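Local coordinates for bacterial regulatory proteins, TetR family (Nitrosomonas europaea, PDB 3NI7), which probably binds DNA as a TetR-family transcriptional regulator through a helix-turn-helix motif, at residues 93-98 and 158-163; 87-92 and 172-177. One frame throughout, in Å; residues are numbered along the deposited sequence.

Interaction 1 (93-98 and 158-163)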
loop_
_atom_site.group_PDB
_atom_site.type_symbol
_atom_site.label_atom_id
_atom_site.label_comp_id
_atom_site.label_asym_id
_atom_site.label_seq_id
_atom_site.Cartn_x
_atom_site.Cartn_y
_atom_site.Cartn_z
ATOM N N ASP A 93 -17.383 4.135 -2.063
ATOM C CA ASP A 93 -18.677 3.971 -2.682
ATOM C C ASP A 93 -18.724 4.691 -4.046
ATOM O O ASP A 93 -19.191 4.154 -5.049
ATOM C CB ASP A 93 -19.778 4.473 -1.750
ATOM C CG ASP A 93 -20.054 3.506 -0.598
ATOM O OD1 ASP A 93 -19.387 2.438 -0.502
ATOM O OD2 ASP A 93 -20.937 3.822 0.230
ATOM N N ALA A 94 -18.217 5.919 -4.067
ATOM C CA ALA A 94 -18.111 6.647 -5.275
ATOM C C ALA A 94 -17.396 5.785 -6.328
ATOM O O ALA A 94 -17.912 5.540 -7.458
ATOM C CB ALA A 94 -17.367 7.904 -5.032
ATOM N N LEU A 95 -16.217 5.307 -5.967
ATOM C CA LEU A 95 -15.448 4.472 -6.900
ATOM C C LEU A 95 -16.183 3.200 -7.196
ATOM O O LEU A 95 -16.083 2.645 -8.285
ATOM C CB LEU A 95 -14.081 4.112 -6.310
ATOM C CG LEU A 95 -13.181 5.339 -6.030
ATOM C CD1 LEU A 95 -11.852 5.015 -5.324
ATOM C CD2 LEU A 95 -12.913 6.060 -7.319
ATOM N N ALA A 96 -16.927 2.737 -6.194
ATOM C CA ALA A 96 -17.624 1.427 -6.303
ATOM C C ALA A 96 -18.634 1.366 -7.466
ATOM O O ALA A 96 -19.070 0.270 -7.839
ATOM C CB ALA A 96 -18.360 1.069 -5.028
ATOM N N VAL A 97 -19.018 2.533 -8.009
ATOM C CA VAL A 97 -19.985 2.579 -9.104
ATOM C C VAL A 97 -19.401 1.592 -10.149
ATOM O O VAL A 97 -20.141 0.830 -10.823
ATOM C CB VAL A 97 -20.297 4.026 -9.546
ATOM C CG1 VAL A 97 -21.026 3.991 -10.801
ATOM C CG2 VAL A 97 -21.132 4.787 -8.533
ATOM N N GLN A 98 -18.071 1.621 -10.301
ATOM C CA GLN A 98 -17.329 0.593 -11.065
ATOM C C GLN A 98 -16.035 0.109 -10.388
ATOM O O GLN A 98 -14.920 0.503 -10.745
ATOM C CB GLN A 98 -16.959 1.245 -12.379
ATOM C CG GLN A 98 -18.111 1.515 -13.293
ATOM C CD GLN A 98 -18.767 0.257 -13.804
ATOM O OE1 GLN A 98 -18.514 -0.873 -13.313
ATOM N NE2 GLN A 98 -19.615 0.438 -14.817
HETATM N N MSE A 158 -4.272 0.202 2.825
HETATM C CA MSE A 158 -4.620 -1.218 2.954
HETATM C C MSE A 158 -6.087 -1.465 2.697
HETATM O O MSE A 158 -6.464 -2.375 1.946
HETATM C CB MSE A 158 -4.331 -1.718 4.328
HETATM C CG MSE A 158 -3.043 -2.455 4.502
HETATM SE SE MSE A 158 -3.216 -3.232 6.386
HETATM C CE MSE A 158 -1.609 -4.419 6.368
ATOM N N THR A 159 -6.919 -0.629 3.295
ATOM C CA THR A 159 -8.340 -0.774 3.111
ATOM C C THR A 159 -8.658 -0.727 1.631
ATOM O O THR A 159 -9.469 -1.509 1.136
ATOM C CB THR A 159 -9.074 0.339 3.773
ATOM O OG1 THR A 159 -8.668 0.389 5.128
ATOM C CG2 THR A 159 -10.558 0.111 3.726
ATOM N N PHE A 160 -8.007 0.216 0.939
ATOM C CA PHE A 160 -8.234 0.446 -0.483
ATOM C C PHE A 160 -7.981 -0.795 -1.300
ATOM O O PHE A 160 -8.852 -1.255 -2.045
ATOM C CB PHE A 160 -7.330 1.556 -0.961
ATOM C CG PHE A 160 -7.575 1.957 -2.371
ATOM C CD1 PHE A 160 -8.866 2.102 -2.850
ATOM C CD2 PHE A 160 -6.531 2.192 -3.221
ATOM C CE1 PHE A 160 -9.102 2.444 -4.124
ATOM C CE2 PHE A 160 -6.775 2.543 -4.474
ATOM C CZ PHE A 160 -8.070 2.664 -4.933
ATOM N N PHE A 161 -6.785 -1.340 -1.128
ATOM C CA PHE A 161 -6.417 -2.547 -1.830
ATOM C C PHE A 161 -7.279 -3.736 -1.450
ATOM O O PHE A 161 -7.673 -4.505 -2.341
ATOM C CB PHE A 161 -4.923 -2.809 -1.701
ATOM C CG PHE A 161 -4.127 -2.045 -2.752
ATOM C CD1 PHE A 161 -3.806 -2.641 -3.975
ATOM C CD2 PHE A 161 -3.779 -0.690 -2.554
ATOM C CE1 PHE A 161 -3.103 -1.923 -4.953
ATOM C CE2 PHE A 161 -3.072 0.028 -3.515
ATOM C CZ PHE A 161 -2.735 -0.584 -4.716
ATOM N N PHE A 162 -7.632 -3.844 -0.164
ATOM C CA PHE A 162 -8.576 -4.874 0.306
ATOM C C PHE A 162 -9.972 -4.696 -0.323
ATOM O O PHE A 162 -10.607 -5.659 -0.717
ATOM C CB PHE A 162 -8.665 -4.823 1.846
ATOM C CG PHE A 162 -9.671 -5.755 2.444
ATOM C CD1 PHE A 162 -9.286 -7.003 2.900
ATOM C CD2 PHE A 162 -11.017 -5.382 2.565
ATOM C CE1 PHE A 162 -10.245 -7.895 3.479
ATOM C CE2 PHE A 162 -11.989 -6.265 3.126
ATOM C CZ PHE A 162 -11.591 -7.518 3.583
ATOM N N TRP A 163 -10.445 -3.458 -0.398
ATOM C CA TRP A 163 -11.768 -3.134 -0.974
ATOM C C TRP A 163 -11.915 -3.540 -2.429
ATOM O O TRP A 163 -13.015 -3.885 -2.903
ATOM C CB TRP A 163 -11.996 -1.631 -0.880
ATOM C CG TRP A 163 -13.043 -1.056 -1.747
ATOM C CD1 TRP A 163 -14.351 -0.842 -1.431
ATOM C CD2 TRP A 163 -12.849 -0.524 -3.046
ATOM N NE1 TRP A 163 -14.996 -0.229 -2.464
ATOM C CE2 TRP A 163 -14.096 -0.010 -3.476
ATOM C CE3 TRP A 163 -11.739 -0.423 -3.894
ATOM C CZ2 TRP A 163 -14.276 0.566 -4.730
ATOM C CZ3 TRP A 163 -11.914 0.150 -5.142
ATOM C CH2 TRP A 163 -13.180 0.640 -5.552
#
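Ala-96 and Trp-163 have the nearest CA atoms across 93-98 and 158-163, yet these stay 9.1 Å apart, so large side chains have to span the gap. Trp-163 does most of this. With CG anti to the backbone N (chi1 162°), its indole is carried across to the helix 80-96, and the six-membered ring leads. There Trp-163 CH2 lies 3.7 Å from Leu-95 CB. The neighbouring Trp-163 CZ2 meets the backbone of the next residue, 3.7 Å from Ala-96 N, which sits at the ring edge near its plane; Ala-96 CA also lies in plane at that edge, and Ala-96 CB stands 4.1 Å from CZ2. Leu-95 works in two directions: its CB serves the indole, while its CD1 reaches Phe-160 CE1 at 4.0 Å, the two side chains crossing at about a right angle. The side chains thus meet through apolar atoms, in a buried place, with two rings one helical turn apart. Further out, Trp-58, Phe-59 and Ala-62 of helix 51-69 touch Leu-95, and Arg-99 and Thr-102 of helix 99-108 touch Trp-163. Such aromatic filling between well-separated helices belongs to the hydrophobic core of the all-helical C-terminal domain of a TetR-family regulator.

Interaction 2 (87-92 and 172-177)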
loop_
_atom_site.group_PDB
_atom_site.type_symbol
_atom_site.label_atom_id
_atom_site.label_comp_id
_atom_site.label_asym_id
_atom_site.label_seq_id
_atom_site.Cartn_x
_atom_site.Cartn_y
_atom_site.Cartn_z
ATOM N N LEU A 87 -15.965 9.404 5.570
ATOM C CA LEU A 87 -15.421 9.969 4.345
ATOM C C LEU A 87 -14.771 8.900 3.497
ATOM O O LEU A 87 -14.889 8.935 2.291
ATOM C CB LEU A 87 -14.378 11.038 4.649
ATOM C CG LEU A 87 -14.867 12.221 5.485
ATOM C CD1 LEU A 87 -13.675 13.047 5.975
ATOM C CD2 LEU A 87 -15.881 13.027 4.655
ATOM N N ILE A 88 -14.046 7.968 4.096
ATOM C CA ILE A 88 -13.322 7.019 3.268
ATOM C C ILE A 88 -14.347 6.171 2.564
ATOM O O ILE A 88 -14.259 5.898 1.343
ATOM C CB ILE A 88 -12.318 6.157 4.034
ATOM C CG1 ILE A 88 -11.147 7.030 4.543
ATOM C CG2 ILE A 88 -11.739 5.111 3.098
ATOM C CD1 ILE A 88 -10.210 6.284 5.568
HETATM N N MSE A 89 -15.382 5.837 3.300
HETATM C CA MSE A 89 -16.428 5.025 2.710
HETATM C C MSE A 89 -17.114 5.734 1.544
HETATM O O MSE A 89 -17.242 5.136 0.500
HETATM C CB MSE A 89 -17.432 4.521 3.780
HETATM C CG MSE A 89 -16.898 3.369 4.658
HETATM SE SE MSE A 89 -15.796 2.004 3.723
HETATM C CE MSE A 89 -17.001 1.458 2.237
ATOM N N ILE A 90 -17.484 7.008 1.690
ATOM C CA ILE A 90 -18.044 7.779 0.560
ATOM C C ILE A 90 -17.109 7.695 -0.632
ATOM O O ILE A 90 -17.495 7.465 -1.757
ATOM C CB ILE A 90 -18.215 9.262 0.879
ATOM C CG1 ILE A 90 -19.312 9.491 1.899
ATOM C CG2 ILE A 90 -18.641 9.969 -0.344
ATOM C CD1 ILE A 90 -20.693 9.370 1.312
ATOM N N TRP A 91 -15.848 7.859 -0.373
ATOM C CA TRP A 91 -14.885 7.798 -1.454
ATOM C C TRP A 91 -14.966 6.426 -2.124
ATOM O O TRP A 91 -15.003 6.329 -3.350
ATOM C CB TRP A 91 -13.494 8.014 -0.873
ATOM C CG TRP A 91 -12.467 8.355 -1.816
ATOM C CD1 TRP A 91 -12.329 9.522 -2.449
ATOM C CD2 TRP A 91 -11.346 7.550 -2.183
ATOM N NE1 TRP A 91 -11.197 9.508 -3.240
ATOM C CE2 TRP A 91 -10.579 8.301 -3.098
ATOM C CE3 TRP A 91 -10.913 6.263 -1.824
ATOM C CZ2 TRP A 91 -9.424 7.814 -3.687
ATOM C CZ3 TRP A 91 -9.774 5.760 -2.398
ATOM C CH2 TRP A 91 -9.034 6.536 -3.337
ATOM N N LEU A 92 -14.996 5.352 -1.331
ATOM C CA LEU A 92 -14.970 4.025 -1.966
ATOM C C LEU A 92 -16.286 3.651 -2.624
ATOM O O LEU A 92 -16.294 2.991 -3.663
ATOM C CB LEU A 92 -14.511 2.980 -1.008
ATOM C CG LEU A 92 -13.008 3.094 -0.695
ATOM C CD1 LEU A 92 -12.727 2.563 0.718
ATOM C CD2 LEU A 92 -12.183 2.343 -1.722
ATOM N N ARG A 172 -19.590 -4.690 2.693
ATOM C CA ARG A 172 -19.712 -4.972 4.107
ATOM C C ARG A 172 -18.318 -5.241 4.693
ATOM O O ARG A 172 -17.932 -4.625 5.695
ATOM C CB ARG A 172 -20.615 -6.205 4.333
ATOM N N HIS A 173 -17.557 -6.116 4.033
ATOM C CA HIS A 173 -16.332 -6.625 4.612
ATOM C C HIS A 173 -15.355 -5.470 4.805
ATOM O O HIS A 173 -14.765 -5.361 5.889
ATOM C CB HIS A 173 -15.702 -7.743 3.774
ATOM C CG HIS A 173 -16.347 -9.083 3.946
ATOM N ND1 HIS A 173 -16.655 -9.907 2.885
ATOM C CD2 HIS A 173 -16.727 -9.756 5.058
ATOM C CE1 HIS A 173 -17.205 -11.025 3.331
ATOM N NE2 HIS A 173 -17.268 -10.956 4.647
ATOM N N THR A 174 -15.188 -4.625 3.775
ATOM C CA THR A 174 -14.360 -3.426 3.849
ATOM C C THR A 174 -14.790 -2.481 4.965
ATOM O O THR A 174 -13.979 -2.006 5.698
ATOM C CB THR A 174 -14.416 -2.597 2.510
ATOM O OG1 THR A 174 -13.958 -3.388 1.388
ATOM C CG2 THR A 174 -13.579 -1.350 2.632
ATOM N N ARG A 175 -16.074 -2.197 5.075
ATOM C CA ARG A 175 -16.596 -1.273 6.088
ATOM C C ARG A 175 -16.154 -1.720 7.452
ATOM O O ARG A 175 -15.595 -0.930 8.221
ATOM C CB ARG A 175 -18.132 -1.202 6.057
ATOM C CG ARG A 175 -18.730 -1.098 4.592
ATOM C CD ARG A 175 -20.223 -0.796 4.573
ATOM N NE ARG A 175 -20.451 0.573 5.016
ATOM C CZ ARG A 175 -20.595 1.608 4.190
ATOM N NH1 ARG A 175 -20.561 1.449 2.844
ATOM N NH2 ARG A 175 -20.775 2.819 4.710
ATOM N N GLN A 176 -16.380 -2.989 7.755
ATOM C CA GLN A 176 -15.938 -3.553 9.040
ATOM C C GLN A 176 -14.432 -3.513 9.195
ATOM O O GLN A 176 -13.940 -3.103 10.242
ATOM C CB GLN A 176 -16.408 -4.978 9.178
ATOM C CG GLN A 176 -16.474 -5.435 10.637
ATOM C CD GLN A 176 -17.054 -6.795 10.773
ATOM O OE1 GLN A 176 -17.090 -7.315 11.841
ATOM N NE2 GLN A 176 -17.524 -7.371 9.661
ATOM N N PHE A 177 -13.710 -3.893 8.143
ATOM C CA PHE A 177 -12.235 -3.880 8.154
ATOM C C PHE A 177 -11.697 -2.511 8.522
ATOM O O PHE A 177 -10.833 -2.390 9.375
ATOM C CB PHE A 177 -11.681 -4.335 6.807
ATOM C CG PHE A 177 -10.216 -4.126 6.652
ATOM C CD1 PHE A 177 -9.712 -2.903 6.189
ATOM C CD2 PHE A 177 -9.332 -5.153 6.906
ATOM C CE1 PHE A 177 -8.334 -2.721 6.028
ATOM C CE2 PHE A 177 -7.953 -4.976 6.737
ATOM C CZ PHE A 177 -7.454 -3.772 6.302
#
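Met-89, present as selenomethionine, packs against Arg-175 and accounts for most of the contact between 87-92 and 172-177. Its chain bends at chi2 (-39°) and again at chi3 (-54°), which folds the methyl back beside the arginine. Met-89 CE comes over one face of the guanidinium, 3.6 Å from Arg-175 NH1. On the same face Met-89 CG stands 3.9 Å above the plane, offset toward its rim. The aliphatic part of the arginine joins in, as Arg-175 CG is 3.9 Å from Met-89 CE. Arg-175 in turn is bent at chi3, and the two chains cross obliquely. The selenium is turned toward the helix 172-187 itself: Met-89 SE lies 4.2 Å from Thr-174 CG2, a methyl that also approaches Leu-92 CD1 at 4.4 Å. With an alanine here in place of Arg-175, the CE and CG of Met-89 would probably lose the flat group that covers them, and Asp-93 its long, weak ion-pair mate. In the second shell, His-85 NE2 hydrogen-bonds the carbonyl O of Arg-175, tying helix 80-96 to the other backbone, while Asp-166 OD2 accepts a hydrogen bond from Thr-174 N near the start of helix 172-187. Behind these contacts the helical segments run close to antiparallel, at 156°, with axes 11.0 Å apart at closest approach. Here a nearly antiparallel helix pair, packed through a selenomethionine and an arginine, forms part of the helical bundle that makes up the C-terminal domain of a TetR-family regulator.

How the interactions relate
Helix 80-96 supplies one side of both contacts, first to helix 172-187 and then, further along, to helix 149-164, and interaction 1 is nested within the loop that interaction 2 closes. Their centres are 7 Å apart. Both are largely buried, but interaction 1 sits nearer the middle of the chain and relies on aromatic rings and aliphatic carbons, whereas interaction 2 includes a partly exposed cationic group laid against a selenomethionine. The two meet directly: Trp-163 packs on Leu-92 and Thr-174, Thr-159 on Phe-177, and Asp-93 of interaction 1 makes a long, weak ion pair with Arg-175 of interaction 2. One core therefore joins three helices, apolar side chains at 93-98/158-163 with a single arginine added at 87-92/172-177.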